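Side-chain contacts in cyclin homolog (Herpesvirus saimiri, PDB 2F2C), which is a viral D-type cyclin that may help drive cell transformation and rapid T-cell proliferation during latent infection of the host: residues V102-G105 against S106-T110; F66-D69 against K70-P74; K164-E167 against D168-P171; E222-S225 against S226-F230. All coordinates share one frame; numbering follows the deposited sequence.

Interaction 1: residues V102-G105 against S106-T110; sequences VLIG and SKIRT
The carbonyl oxygen of L103 takes two donors from the next turn of the helix. Backbone N of K107 lies 3.0 Å from L103 O. The hydroxyl OG of S106 lies 3.1 Å from the same L103 O, and both donors come from one face of the carbonyl plane. A chi1 of 81° sets the hydroxyl between its own backbone N and carbonyl carbon, where it reaches L103 O. S106 OG is used twice, since it also accepts from the backbone N of M114. One turn back, S106 N donates to V102 O over 2.8 Å in a nearly straight bond.

G105 O is shared as well. R109 N approaches almost in line with the carbonyl bond, 2.9 Å from G105 O. I108 N sits above the plane of the same carbonyl, in an i+3 bond.

Two side-chain pairs run alongside. I104 CG2 touches I108 CD1 at 3.9 Å. The extended K107 chain follows L103, with CE 4.1 Å from L103 CD1. Its NZ forms a salt bridge with E136 and donates to the backbone of a partner protein chain. R109 bridges to D154 and E148.

The contact lies on helix 94-109, within the N-terminal cyclin domain. I104 rests on I139 and L140 of helix 129-142 and on I79 of helix 72-83, while V102 and S106 also face helix 72-83.

Interaction 2: residues F66-D69 against K70-P74; sequences FELD and KSVFP
D69 and V72 are the two ends of a type I beta turn that leads into helix 72-83. The backbone N of V72 donates to D69 O over 3.1 Å, at an N-H...O angle of 162°. The donor stands above the carbonyl plane of D69.

V72 also gives the turn its apolar contact. Its chi1 of -180° puts CG1 opposite the backbone N and leaves CG2 beside that N. CG2 therefore lies against the turn, 3.4 Å from D69 O. The same methyl, V72 CG2, touches L68 CB at 3.9 Å. The other branch, V72 CG1, meets L68 CD1 at 3.9 Å. The two side chains meet at a slant, and both branches of V72 are used.

D69 and K70 send their charged groups elsewhere. D69 OD1 is hydrogen-bonded to T110 OG1 of segment 106-110. D69 OD2 accepts from the backbone of a partner protein chain. K70 bends at chi2 and chi4, and its NZ forms a salt bridge with E175 of helix 170-184. S71 OG has a weak hydrogen bond with R109 NH1.

The chemistry is thus divided. Within the turn the contact consists of one backbone bond and a small leucine-valine contact. The D69 carboxylate ties it to T110 and the partner protein, and the K70 ammonium group to helix 170-184.

Interaction 3: residues K164-E167 against D168-P171; sequences KIPE and DLWP
A 3-10 turn through E167, D168 and L169 leads into helix 170-184, and the indole of W170 folds back over it. The preceding helix, 156-162, ends in a Schellman motif with K164 at the C-prime position. The contact is therefore a tight helix-to-helix connection in the viral cyclin family region.

Two i+3 backbone bonds build the turn. L169 N donates to P166 O over 3.1 Å in an almost straight bond, N-H...O 174°. W170 N follows, 2.9 Å from E167 O, and stands above the plane of that carbonyl.

The apolar side of the turn is small. L169 CD1 lies 4.1 Å from P166 CG, with the two side chains side by side and pointing the same way. I165 CG2 comes near the same L169 methyl.

W170 makes the larger contact. Its chi1 of -66° holds the indole beside the backbone N, so the ring turns back toward E167. The CA of E167 sits over the face of the five-membered ring, 3.6 Å from its centroid, in a CH-pi contact. E167 CG lies near the six-membered ring, 3.7 Å from W170 CH2. From CG the carboxylate leads away from the ring to a salt bridge with K19. W170 also packs on I157, C160 and N161 of helix 156-162, and on an aromatic side chain of a partner protein.

At the indole edge, W170 NE1 donates to I165 O over 3.2 Å, with the oxygen tilted 21° from the ring plane.

Interaction 4: residues E222-S225 against S226-F230; sequences EDLS and SILNF
S225 and F230 are joined because chi1 of S225, at -172°, sets its OG opposite its own backbone N. From there the hydroxyl donates to F230 O, beyond the helix, over 2.9 Å. S226 is turned differently. Its chi1 of -31° keeps OG beside the backbone N, on the side facing the previous turn. S226 OG donates to E222 O at 2.9 Å, in addition to a weak bond from S226 N to the same carbonyl.

The backbone carries the rest. I227 N is 2.8 Å from D223 O and nearly in line with that carbonyl. L228 N is also 2.8 Å from L224 O, but tilted from the carbonyl plane. N229 has a positive phi of 78°, and here the chain leaves the helix. Its N still donates to S225 O over 2.9 Å, and F230 N adds a weak bond to the same oxygen. S225 thus holds the departing chain with both its carbonyl and its hydroxyl.

L224 CB and L228 CD1 lie 4.3 Å apart on the buried side. The serines belong to the more open side of the helix.

In the fold, this is the C-terminal end of helix 218-228. L224 and L228 pack on A200 of helix 195-208, and F230 reaches L197 there. I227 meets L159 and A162 of helix 156-162. E222 and S225 touch T232 at the start of helix 232-247.

In the fold
Following the chain, interaction 2 comes first, then interactions 1, 3 and 4. All are local and lie in series, so none nests in or crosses another. Interaction 2 closes the turn between helices 49-65 and 72-83. Interaction 1 follows on the next helix, 94-109, and touches interaction 2 directly, so the two form one cluster in the N-terminal cyclin domain beside the partner protein. Interaction 3 closes the connection between helices 156-162 and 170-184. Interaction 4 lies at the end of helix 218-228. These two share the second family region, with centres about 19 Å apart and no direct touch; helix 156-162 packs against both.

Interaction 1: residues V102-G105 against S106-T110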
ATOM      1  N   VAL A 102      11.746   2.878  13.182  1.00 65.94           N
ATOM      2  CA  VAL A 102      10.367   2.990  13.663  1.00 65.10           C
ATOM      3  C   VAL A 102       9.696   4.244  13.107  1.00 64.92           C
ATOM      4  O   VAL A 102       8.511   4.219  12.783  1.00 64.89           O
ATOM      5  CB  VAL A 102      10.302   2.995  15.209  1.00 64.80           C
ATOM      6  CG1 VAL A 102       8.927   3.392  15.705  1.00 63.89           C
ATOM      7  CG2 VAL A 102      10.664   1.634  15.741  1.00 65.10           C
ATOM      8  N   LEU A 103      10.445   5.341  12.993  1.00 64.78           N
ATOM      9  CA  LEU A 103       9.876   6.557  12.432  1.00 64.79           C
ATOM     10  C   LEU A 103       9.435   6.284  10.992  1.00 65.28           C
ATOM     11  O   LEU A 103       8.262   6.494  10.661  1.00 65.62           O
ATOM     12  CB  LEU A 103      10.826   7.762  12.527  1.00 64.69           C
ATOM     13  CG  LEU A 103      10.268   9.109  12.018  1.00 64.20           C
ATOM     14  CD1 LEU A 103       9.124   9.613  12.868  1.00 63.89           C
ATOM     15  CD2 LEU A 103      11.335  10.173  11.963  1.00 64.01           C
ATOM     16  N   ILE A 104      10.345   5.775  10.156  1.00 64.96           N
ATOM     17  CA  ILE A 104      10.003   5.501   8.761  1.00 65.04           C
ATOM     18  C   ILE A 104       8.841   4.504   8.672  1.00 65.05           C
ATOM     19  O   ILE A 104       7.864   4.751   7.939  1.00 64.94           O
ATOM     20  CB  ILE A 104      11.254   5.056   7.932  1.00 65.30           C
ATOM     21  CG1 ILE A 104      12.213   6.236   7.739  1.00 65.34           C
ATOM     22  CG2 ILE A 104      10.861   4.570   6.552  1.00 64.42           C
ATOM     23  CD1 ILE A 104      13.638   5.846   7.493  1.00 64.73           C
ATOM     24  N   GLY A 105       8.948   3.418   9.447  1.00 64.83           N
ATOM     25  CA  GLY A 105       7.953   2.338   9.501  1.00 64.54           C
ATOM     26  C   GLY A 105       6.571   2.839   9.865  1.00 65.02           C
ATOM     27  O   GLY A 105       5.602   2.615   9.128  1.00 65.59           O
ATOM     28  N   SER A 106       6.479   3.561  10.973  1.00 65.09           N
ATOM     29  CA  SER A 106       5.203   4.066  11.423  1.00 65.81           C
ATOM     30  C   SER A 106       4.611   4.996  10.368  1.00 66.36           C
ATOM     31  O   SER A 106       3.406   5.001  10.129  1.00 66.11           O
ATOM     32  CB  SER A 106       5.359   4.796  12.746  1.00 65.96           C
ATOM     33  OG  SER A 106       5.831   6.109  12.533  1.00 66.55           O
ATOM     34  N   LYS A 107       5.476   5.762   9.718  1.00 67.05           N
ATOM     35  CA  LYS A 107       5.055   6.638   8.656  1.00 67.62           C
ATOM     36  C   LYS A 107       4.457   5.879   7.484  1.00 68.25           C
ATOM     37  O   LYS A 107       3.692   6.449   6.711  1.00 68.88           O
ATOM     38  CB  LYS A 107       6.215   7.508   8.182  1.00 67.55           C
ATOM     39  CG  LYS A 107       6.401   8.784   8.980  1.00 67.46           C
ATOM     40  CD  LYS A 107       7.422   9.677   8.299  1.00 67.30           C
ATOM     41  CE  LYS A 107       7.849  10.821   9.174  1.00 66.36           C
ATOM     42  NZ  LYS A 107       8.887  11.596   8.465  1.00 66.74           N
ATOM     43  N   ILE A 108       4.785   4.601   7.335  1.00 68.98           N
ATOM     44  CA  ILE A 108       4.284   3.851   6.162  1.00 69.37           C
ATOM     45  C   ILE A 108       3.125   2.910   6.499  1.00 69.63           C
ATOM     46  O   ILE A 108       2.176   2.837   5.726  1.00 69.56           O
ATOM     47  CB  ILE A 108       5.424   3.062   5.440  1.00 69.43           C
ATOM     48  CG1 ILE A 108       6.480   4.024   4.909  1.00 69.22           C
ATOM     49  CG2 ILE A 108       4.860   2.185   4.311  1.00 67.55           C
ATOM     50  CD1 ILE A 108       7.763   3.333   4.505  1.00 70.00           C
ATOM     51  N   ARG A 109       3.204   2.195   7.628  1.00 69.20           N
ATOM     52  CA  ARG A 109       2.227   1.151   7.912  1.00 69.60           C
ATOM     53  C   ARG A 109       1.189   1.495   8.982  1.00 70.30           C
ATOM     54  O   ARG A 109       0.519   0.603   9.502  1.00 70.67           O
ATOM     55  CB  ARG A 109       2.934  -0.155   8.281  1.00 69.50           C
ATOM     56  CG  ARG A 109       3.546  -0.934   7.097  1.00 69.82           C
ATOM     57  CD  ARG A 109       2.532  -1.628   6.172  1.00 67.07           C
ATOM     58  NE  ARG A 109       3.234  -2.449   5.188  1.00 67.68           N
ATOM     59  CZ  ARG A 109       3.102  -3.772   5.059  1.00 67.52           C
ATOM     60  NH1 ARG A 109       2.282  -4.442   5.839  1.00 67.69           N
ATOM     61  NH2 ARG A 109       3.790  -4.434   4.143  1.00 67.55           N
ATOM     62  N   THR A 110       1.041   2.775   9.305  1.00 70.95           N
ATOM     63  CA  THR A 110       0.137   3.187  10.382  1.00 71.74           C
ATOM     64  C   THR A 110      -0.479   4.576  10.139  1.00 72.03           C
ATOM     65  O   THR A 110       0.076   5.410   9.422  1.00 72.05           O
ATOM     66  CB  THR A 110       0.864   3.091  11.761  1.00 71.93           C
ATOM     67  OG1 THR A 110      -0.003   2.503  12.745  1.00 71.42           O
ATOM     68  CG2 THR A 110       1.197   4.473  12.321  1.00 72.51           C
TER

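Interaction 2: residues F66-D69 against K70-P74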
ATOM      1  N   PHE A  66       2.813   2.573  22.230  1.00 69.83           N
ATOM      2  CA  PHE A  66       2.066   3.614  21.543  1.00 69.15           C
ATOM      3  C   PHE A  66       0.925   3.073  20.700  1.00 69.10           C
ATOM      4  O   PHE A  66       0.249   3.835  20.009  1.00 68.71           O
ATOM      5  CB  PHE A  66       2.986   4.541  20.758  1.00 68.75           C
ATOM      6  CG  PHE A  66       3.739   5.497  21.633  1.00 68.79           C
ATOM      7  CD1 PHE A  66       3.114   6.643  22.136  1.00 67.95           C
ATOM      8  CD2 PHE A  66       5.061   5.246  21.983  1.00 67.59           C
ATOM      9  CE1 PHE A  66       3.798   7.524  22.950  1.00 65.50           C
ATOM     10  CE2 PHE A  66       5.745   6.134  22.811  1.00 65.95           C
ATOM     11  CZ  PHE A  66       5.110   7.269  23.286  1.00 65.38           C
ATOM     12  N   GLU A  67       0.707   1.760  20.788  1.00 69.11           N
ATOM     13  CA  GLU A  67      -0.442   1.084  20.156  1.00 69.48           C
ATOM     14  C   GLU A  67      -0.453   1.127  18.618  1.00 68.56           C
ATOM     15  O   GLU A  67      -1.507   1.190  18.001  1.00 68.01           O
ATOM     16  CB  GLU A  67      -1.782   1.593  20.736  1.00 69.25           C
ATOM     17  CG  GLU A  67      -2.331   0.755  21.883  1.00 69.80           C
ATOM     18  CD  GLU A  67      -3.463   1.448  22.634  1.00 71.38           C
ATOM     19  OE1 GLU A  67      -4.181   2.296  22.039  1.00 75.41           O
ATOM     20  OE2 GLU A  67      -3.649   1.153  23.839  1.00 73.10           O
ATOM     21  N   LEU A  68       0.724   1.058  18.008  1.00 68.44           N
ATOM     22  CA  LEU A  68       0.814   1.059  16.539  1.00 68.45           C
ATOM     23  C   LEU A  68       0.313  -0.237  15.886  1.00 68.47           C
ATOM     24  O   LEU A  68       0.395  -1.333  16.467  1.00 68.28           O
ATOM     25  CB  LEU A  68       2.236   1.382  16.058  1.00 67.93           C
ATOM     26  CG  LEU A  68       2.981   2.502  16.785  1.00 67.30           C
ATOM     27  CD1 LEU A  68       4.347   2.625  16.190  1.00 68.24           C
ATOM     28  CD2 LEU A  68       2.250   3.817  16.678  1.00 65.38           C
ATOM     29  N   ASP A  69      -0.207  -0.090  14.673  1.00 68.44           N
ATOM     30  CA  ASP A  69      -0.681  -1.209  13.884  1.00 68.42           C
ATOM     31  C   ASP A  69       0.322  -2.317  13.879  1.00 67.93           C
ATOM     32  O   ASP A  69       1.514  -2.074  13.839  1.00 67.73           O
ATOM     33  CB  ASP A  69      -0.974  -0.752  12.466  1.00 68.62           C
ATOM     34  CG  ASP A  69      -2.386  -0.217  12.321  1.00 71.32           C
ATOM     35  OD1 ASP A  69      -2.569   0.923  11.818  1.00 74.69           O
ATOM     36  OD2 ASP A  69      -3.388  -0.868  12.706  1.00 73.81           O
ATOM     37  N   LYS A  70      -0.184  -3.539  13.907  1.00 68.27           N
ATOM     38  CA  LYS A  70       0.638  -4.734  14.043  1.00 68.49           C
ATOM     39  C   LYS A  70       1.744  -4.842  13.019  1.00 69.24           C
ATOM     40  O   LYS A  70       2.671  -5.626  13.199  1.00 70.56           O
ATOM     41  CB  LYS A  70      -0.213  -5.994  13.941  1.00 68.19           C
ATOM     42  CG  LYS A  70      -1.037  -6.320  15.162  1.00 67.96           C
ATOM     43  CD  LYS A  70      -0.165  -6.645  16.370  1.00 69.10           C
ATOM     44  CE  LYS A  70      -0.976  -7.246  17.486  1.00 67.48           C
ATOM     45  NZ  LYS A  70      -2.259  -6.505  17.503  1.00 69.64           N
ATOM     46  N   SER A  71       1.700  -4.060  11.954  1.00 69.37           N
ATOM     47  CA  SER A  71       2.689  -4.281  10.923  1.00 69.67           C
ATOM     48  C   SER A  71       3.871  -3.272  10.907  1.00 69.89           C
ATOM     49  O   SER A  71       4.864  -3.466  10.184  1.00 70.14           O
ATOM     50  CB  SER A  71       2.008  -4.417   9.574  1.00 68.73           C
ATOM     51  OG  SER A  71       2.267  -3.249   8.897  1.00 70.48           O
ATOM     52  N   VAL A  72       3.790  -2.231  11.730  1.00 69.87           N
ATOM     53  CA  VAL A  72       4.908  -1.289  11.899  1.00 69.66           C
ATOM     54  C   VAL A  72       6.211  -1.942  12.380  1.00 69.97           C
ATOM     55  O   VAL A  72       7.312  -1.644  11.884  1.00 70.23           O
ATOM     56  CB  VAL A  72       4.540  -0.195  12.899  1.00 69.50           C
ATOM     57  CG1 VAL A  72       5.704   0.786  13.068  1.00 68.37           C
ATOM     58  CG2 VAL A  72       3.273   0.517  12.439  1.00 69.23           C
ATOM     59  N   PHE A  73       6.100  -2.824  13.362  1.00 69.81           N
ATOM     60  CA  PHE A  73       7.300  -3.385  13.939  1.00 70.01           C
ATOM     61  C   PHE A  73       8.053  -4.299  12.968  1.00 70.46           C
ATOM     62  O   PHE A  73       9.250  -4.094  12.764  1.00 71.07           O
ATOM     63  CB  PHE A  73       7.043  -4.063  15.289  1.00 69.84           C
ATOM     64  CG  PHE A  73       8.274  -4.620  15.914  1.00 70.08           C
ATOM     65  CD1 PHE A  73       9.320  -3.782  16.282  1.00 70.17           C
ATOM     66  CD2 PHE A  73       8.409  -5.985  16.111  1.00 70.12           C
ATOM     67  CE1 PHE A  73      10.471  -4.296  16.864  1.00 70.29           C
ATOM     68  CE2 PHE A  73       9.553  -6.499  16.696  1.00 69.19           C
ATOM     69  CZ  PHE A  73      10.584  -5.660  17.067  1.00 69.58           C
ATOM     70  N   PRO A  74       7.401  -5.304  12.383  1.00 70.54           N
ATOM     71  CA  PRO A  74       8.075  -6.126  11.398  1.00 70.47           C
ATOM     72  C   PRO A  74       8.801  -5.279  10.347  1.00 70.68           C
ATOM     73  O   PRO A  74       9.984  -5.543  10.048  1.00 70.45           O
ATOM     74  CB  PRO A  74       6.930  -6.928  10.788  1.00 70.16           C
ATOM     75  CG  PRO A  74       6.047  -7.140  11.926  1.00 70.61           C
ATOM     76  CD  PRO A  74       6.024  -5.791  12.626  1.00 70.70           C
TER

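Interaction 3: residues K164-E167 against D168-P171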
ATOM      1  N   LYS A 164      -8.535 -22.944   4.650  1.00 71.24           N
ATOM      2  CA  LYS A 164      -9.997 -22.998   4.707  1.00 72.02           C
ATOM      3  C   LYS A 164     -10.607 -22.905   6.118  1.00 72.09           C
ATOM      4  O   LYS A 164     -11.668 -23.476   6.378  1.00 72.54           O
ATOM      5  CB  LYS A 164     -10.532 -24.219   3.937  1.00 72.50           C
ATOM      6  CG  LYS A 164     -10.290 -24.175   2.420  1.00 74.69           C
ATOM      7  CD  LYS A 164     -11.519 -23.673   1.632  1.00 79.24           C
ATOM      8  CE  LYS A 164     -11.643 -22.117   1.570  1.00 81.32           C
ATOM      9  NZ  LYS A 164     -10.600 -21.492   0.683  1.00 82.53           N
ATOM     10  N   ILE A 165      -9.938 -22.184   7.016  1.00 72.15           N
ATOM     11  CA  ILE A 165     -10.508 -21.798   8.318  1.00 72.06           C
ATOM     12  C   ILE A 165     -11.649 -20.785   8.122  1.00 72.61           C
ATOM     13  O   ILE A 165     -11.478 -19.758   7.444  1.00 72.42           O
ATOM     14  CB  ILE A 165      -9.409 -21.183   9.224  1.00 72.10           C
ATOM     15  CG1 ILE A 165      -8.253 -22.175   9.434  1.00 70.70           C
ATOM     16  CG2 ILE A 165      -9.997 -20.674  10.551  1.00 71.53           C
ATOM     17  CD1 ILE A 165      -7.031 -21.555  10.027  1.00 68.71           C
ATOM     18  N   PRO A 166     -12.800 -21.062   8.738  1.00 73.05           N
ATOM     19  CA  PRO A 166     -13.980 -20.205   8.618  1.00 73.18           C
ATOM     20  C   PRO A 166     -13.694 -18.778   9.060  1.00 73.64           C
ATOM     21  O   PRO A 166     -13.086 -18.561  10.118  1.00 73.69           O
ATOM     22  CB  PRO A 166     -14.980 -20.865   9.565  1.00 73.01           C
ATOM     23  CG  PRO A 166     -14.146 -21.647  10.505  1.00 72.69           C
ATOM     24  CD  PRO A 166     -13.053 -22.205   9.635  1.00 73.17           C
ATOM     25  N   GLU A 167     -14.126 -17.819   8.245  1.00 74.27           N
ATOM     26  CA  GLU A 167     -13.879 -16.395   8.500  1.00 74.91           C
ATOM     27  C   GLU A 167     -14.132 -15.955   9.943  1.00 74.99           C
ATOM     28  O   GLU A 167     -13.365 -15.151  10.481  1.00 75.19           O
ATOM     29  CB  GLU A 167     -14.698 -15.536   7.544  1.00 74.99           C
ATOM     30  CG  GLU A 167     -14.007 -15.275   6.218  1.00 76.64           C
ATOM     31  CD  GLU A 167     -14.992 -14.940   5.115  1.00 79.33           C
ATOM     32  OE1 GLU A 167     -15.878 -14.071   5.325  1.00 81.75           O
ATOM     33  OE2 GLU A 167     -14.893 -15.553   4.033  1.00 79.54           O
ATOM     34  N   ASP A 168     -15.189 -16.499  10.558  1.00 74.98           N
ATOM     35  CA  ASP A 168     -15.600 -16.174  11.940  1.00 74.89           C
ATOM     36  C   ASP A 168     -14.437 -16.089  12.954  1.00 73.88           C
ATOM     37  O   ASP A 168     -14.535 -15.378  13.952  1.00 73.52           O
ATOM     38  CB  ASP A 168     -16.646 -17.177  12.472  1.00 75.62           C
ATOM     39  CG  ASP A 168     -17.437 -17.905  11.350  1.00 78.49           C
ATOM     40  OD1 ASP A 168     -18.395 -17.311  10.779  1.00 82.41           O
ATOM     41  OD2 ASP A 168     -17.205 -19.096  11.008  1.00 79.65           O
ATOM     42  N   LEU A 169     -13.345 -16.810  12.700  1.00 72.69           N
ATOM     43  CA  LEU A 169     -12.246 -16.886  13.667  1.00 71.60           C
ATOM     44  C   LEU A 169     -11.097 -15.923  13.432  1.00 70.98           C
ATOM     45  O   LEU A 169     -10.175 -15.878  14.239  1.00 70.49           O
ATOM     46  CB  LEU A 169     -11.711 -18.308  13.765  1.00 71.04           C
ATOM     47  CG  LEU A 169     -12.768 -19.259  14.322  1.00 70.94           C
ATOM     48  CD1 LEU A 169     -12.362 -20.716  14.124  1.00 69.29           C
ATOM     49  CD2 LEU A 169     -13.073 -18.950  15.785  1.00 68.98           C
ATOM     50  N   TRP A 170     -11.169 -15.141  12.356  1.00 70.48           N
ATOM     51  CA  TRP A 170     -10.026 -14.348  11.916  1.00 70.07           C
ATOM     52  C   TRP A 170      -9.649 -13.218  12.879  1.00 69.89           C
ATOM     53  O   TRP A 170      -8.460 -13.036  13.145  1.00 69.81           O
ATOM     54  CB  TRP A 170     -10.213 -13.835  10.493  1.00 69.91           C
ATOM     55  CG  TRP A 170     -10.234 -14.913   9.472  1.00 69.53           C
ATOM     56  CD1 TRP A 170     -10.240 -16.255   9.699  1.00 69.60           C
ATOM     57  CD2 TRP A 170     -10.323 -14.753   8.045  1.00 70.09           C
ATOM     58  NE1 TRP A 170     -10.294 -16.945   8.508  1.00 70.00           N
ATOM     59  CE2 TRP A 170     -10.347 -16.047   7.474  1.00 69.52           C
ATOM     60  CE3 TRP A 170     -10.369 -13.645   7.187  1.00 69.67           C
ATOM     61  CZ2 TRP A 170     -10.415 -16.264   6.092  1.00 69.03           C
ATOM     62  CZ3 TRP A 170     -10.438 -13.867   5.805  1.00 69.78           C
ATOM     63  CH2 TRP A 170     -10.456 -15.166   5.278  1.00 68.96           C
ATOM     64  N   PRO A 171     -10.629 -12.483  13.417  1.00 69.53           N
ATOM     65  CA  PRO A 171     -10.366 -11.497  14.477  1.00 69.22           C
ATOM     66  C   PRO A 171      -9.451 -12.028  15.587  1.00 69.13           C
ATOM     67  O   PRO A 171      -8.343 -11.530  15.747  1.00 69.22           O
ATOM     68  CB  PRO A 171     -11.757 -11.211  15.029  1.00 68.76           C
ATOM     69  CG  PRO A 171     -12.656 -11.404  13.878  1.00 68.50           C
ATOM     70  CD  PRO A 171     -12.059 -12.515  13.064  1.00 69.69           C
TER

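Interaction 4: residues E222-S225 against S226-F230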
ATOM      1  N   GLU A 222       0.789 -30.703   7.278  1.00 73.49           N
ATOM      2  CA  GLU A 222       0.669 -31.218   5.915  1.00 73.58           C
ATOM      3  C   GLU A 222       0.246 -30.165   4.882  1.00 73.57           C
ATOM      4  O   GLU A 222       0.811 -30.101   3.792  1.00 73.94           O
ATOM      5  CB  GLU A 222      -0.315 -32.392   5.862  1.00 73.52           C
ATOM      6  CG  GLU A 222       0.291 -33.762   6.129  1.00 74.32           C
ATOM      7  CD  GLU A 222       1.223 -34.243   5.021  1.00 75.73           C
ATOM      8  OE1 GLU A 222       1.975 -33.412   4.464  1.00 76.83           O
ATOM      9  OE2 GLU A 222       1.215 -35.461   4.710  1.00 75.85           O
ATOM     10  N   ASP A 223      -0.750 -29.353   5.219  1.00 73.42           N
ATOM     11  CA  ASP A 223      -1.258 -28.328   4.303  1.00 73.16           C
ATOM     12  C   ASP A 223      -0.308 -27.139   4.125  1.00 72.38           C
ATOM     13  O   ASP A 223      -0.006 -26.749   3.001  1.00 72.52           O
ATOM     14  CB  ASP A 223      -2.642 -27.836   4.742  1.00 73.51           C
ATOM     15  CG  ASP A 223      -3.743 -28.845   4.456  1.00 74.65           C
ATOM     16  OD1 ASP A 223      -4.813 -28.419   3.966  1.00 77.71           O
ATOM     17  OD2 ASP A 223      -3.642 -30.070   4.690  1.00 74.14           O
ATOM     18  N   LEU A 224       0.163 -26.555   5.219  1.00 71.12           N
ATOM     19  CA  LEU A 224       1.069 -25.426   5.091  1.00 70.15           C
ATOM     20  C   LEU A 224       2.258 -25.830   4.234  1.00 69.58           C
ATOM     21  O   LEU A 224       2.793 -25.035   3.465  1.00 69.42           O
ATOM     22  CB  LEU A 224       1.522 -24.936   6.462  1.00 69.95           C
ATOM     23  CG  LEU A 224       0.479 -24.193   7.291  1.00 69.30           C
ATOM     24  CD1 LEU A 224       1.013 -24.007   8.693  1.00 68.05           C
ATOM     25  CD2 LEU A 224       0.132 -22.864   6.642  1.00 68.18           C
ATOM     26  N   SER A 225       2.648 -27.089   4.370  1.00 69.21           N
ATOM     27  CA  SER A 225       3.737 -27.671   3.610  1.00 68.79           C
ATOM     28  C   SER A 225       3.456 -27.519   2.112  1.00 68.51           C
ATOM     29  O   SER A 225       4.323 -27.112   1.344  1.00 68.30           O
ATOM     30  CB  SER A 225       3.859 -29.133   3.991  1.00 68.44           C
ATOM     31  OG  SER A 225       5.003 -29.720   3.423  1.00 70.27           O
ATOM     32  N   SER A 226       2.219 -27.801   1.718  1.00 68.21           N
ATOM     33  CA  SER A 226       1.812 -27.691   0.324  1.00 68.02           C
ATOM     34  C   SER A 226       1.554 -26.253  -0.110  1.00 67.96           C
ATOM     35  O   SER A 226       1.924 -25.873  -1.205  1.00 68.40           O
ATOM     36  CB  SER A 226       0.579 -28.555   0.052  1.00 67.89           C
ATOM     37  OG  SER A 226       0.578 -29.687   0.899  1.00 67.80           O
ATOM     38  N   ILE A 227       0.902 -25.458   0.730  1.00 67.99           N
ATOM     39  CA  ILE A 227       0.668 -24.040   0.419  1.00 67.65           C
ATOM     40  C   ILE A 227       1.987 -23.297   0.198  1.00 67.46           C
ATOM     41  O   ILE A 227       2.180 -22.670  -0.830  1.00 67.46           O
ATOM     42  CB  ILE A 227      -0.131 -23.357   1.543  1.00 67.61           C
ATOM     43  CG1 ILE A 227      -1.505 -24.012   1.717  1.00 67.49           C
ATOM     44  CG2 ILE A 227      -0.256 -21.872   1.279  1.00 67.41           C
ATOM     45  CD1 ILE A 227      -2.324 -24.030   0.461  1.00 67.66           C
ATOM     46  N   LEU A 228       2.893 -23.397   1.165  1.00 67.28           N
ATOM     47  CA  LEU A 228       4.133 -22.644   1.136  1.00 67.01           C
ATOM     48  C   LEU A 228       5.165 -23.260   0.201  1.00 67.26           C
ATOM     49  O   LEU A 228       5.957 -22.525  -0.399  1.00 68.05           O
ATOM     50  CB  LEU A 228       4.691 -22.465   2.552  1.00 66.78           C
ATOM     51  CG  LEU A 228       3.742 -21.678   3.462  1.00 66.38           C
ATOM     52  CD1 LEU A 228       4.091 -21.850   4.893  1.00 66.28           C
ATOM     53  CD2 LEU A 228       3.746 -20.215   3.103  1.00 66.82           C
ATOM     54  N   ASN A 229       5.118 -24.590   0.050  1.00 66.56           N
ATOM     55  CA  ASN A 229       6.052 -25.361  -0.762  1.00 65.30           C
ATOM     56  C   ASN A 229       7.374 -25.566  -0.031  1.00 65.08           C
ATOM     57  O   ASN A 229       8.447 -25.514  -0.629  1.00 66.28           O
ATOM     58  CB  ASN A 229       6.249 -24.773  -2.170  1.00 65.14           C
ATOM     59  CG  ASN A 229       6.789 -25.809  -3.190  1.00 66.10           C
ATOM     60  OD1 ASN A 229       6.889 -27.000  -2.898  1.00 66.84           O
ATOM     61  ND2 ASN A 229       7.154 -25.341  -4.377  1.00 65.21           N
ATOM     62  N   PHE A 230       7.308 -25.833   1.267  1.00 63.87           N
ATOM     63  CA  PHE A 230       8.486 -26.294   1.990  1.00 62.91           C
ATOM     64  C   PHE A 230       8.240 -27.725   2.443  1.00 62.72           C
ATOM     65  O   PHE A 230       7.139 -28.218   2.261  1.00 62.61           O
ATOM     66  CB  PHE A 230       8.757 -25.384   3.174  1.00 62.61           C
ATOM     67  CG  PHE A 230       9.401 -24.100   2.798  1.00 61.64           C
ATOM     68  CD1 PHE A 230      10.766 -24.070   2.431  1.00 62.17           C
ATOM     69  CD2 PHE A 230       8.660 -22.919   2.796  1.00 58.70           C
ATOM     70  CE1 PHE A 230      11.382 -22.861   2.089  1.00 61.57           C
ATOM     71  CE2 PHE A 230       9.238 -21.699   2.436  1.00 57.43           C
ATOM     72  CZ  PHE A 230      10.588 -21.651   2.092  1.00 61.82           C
TER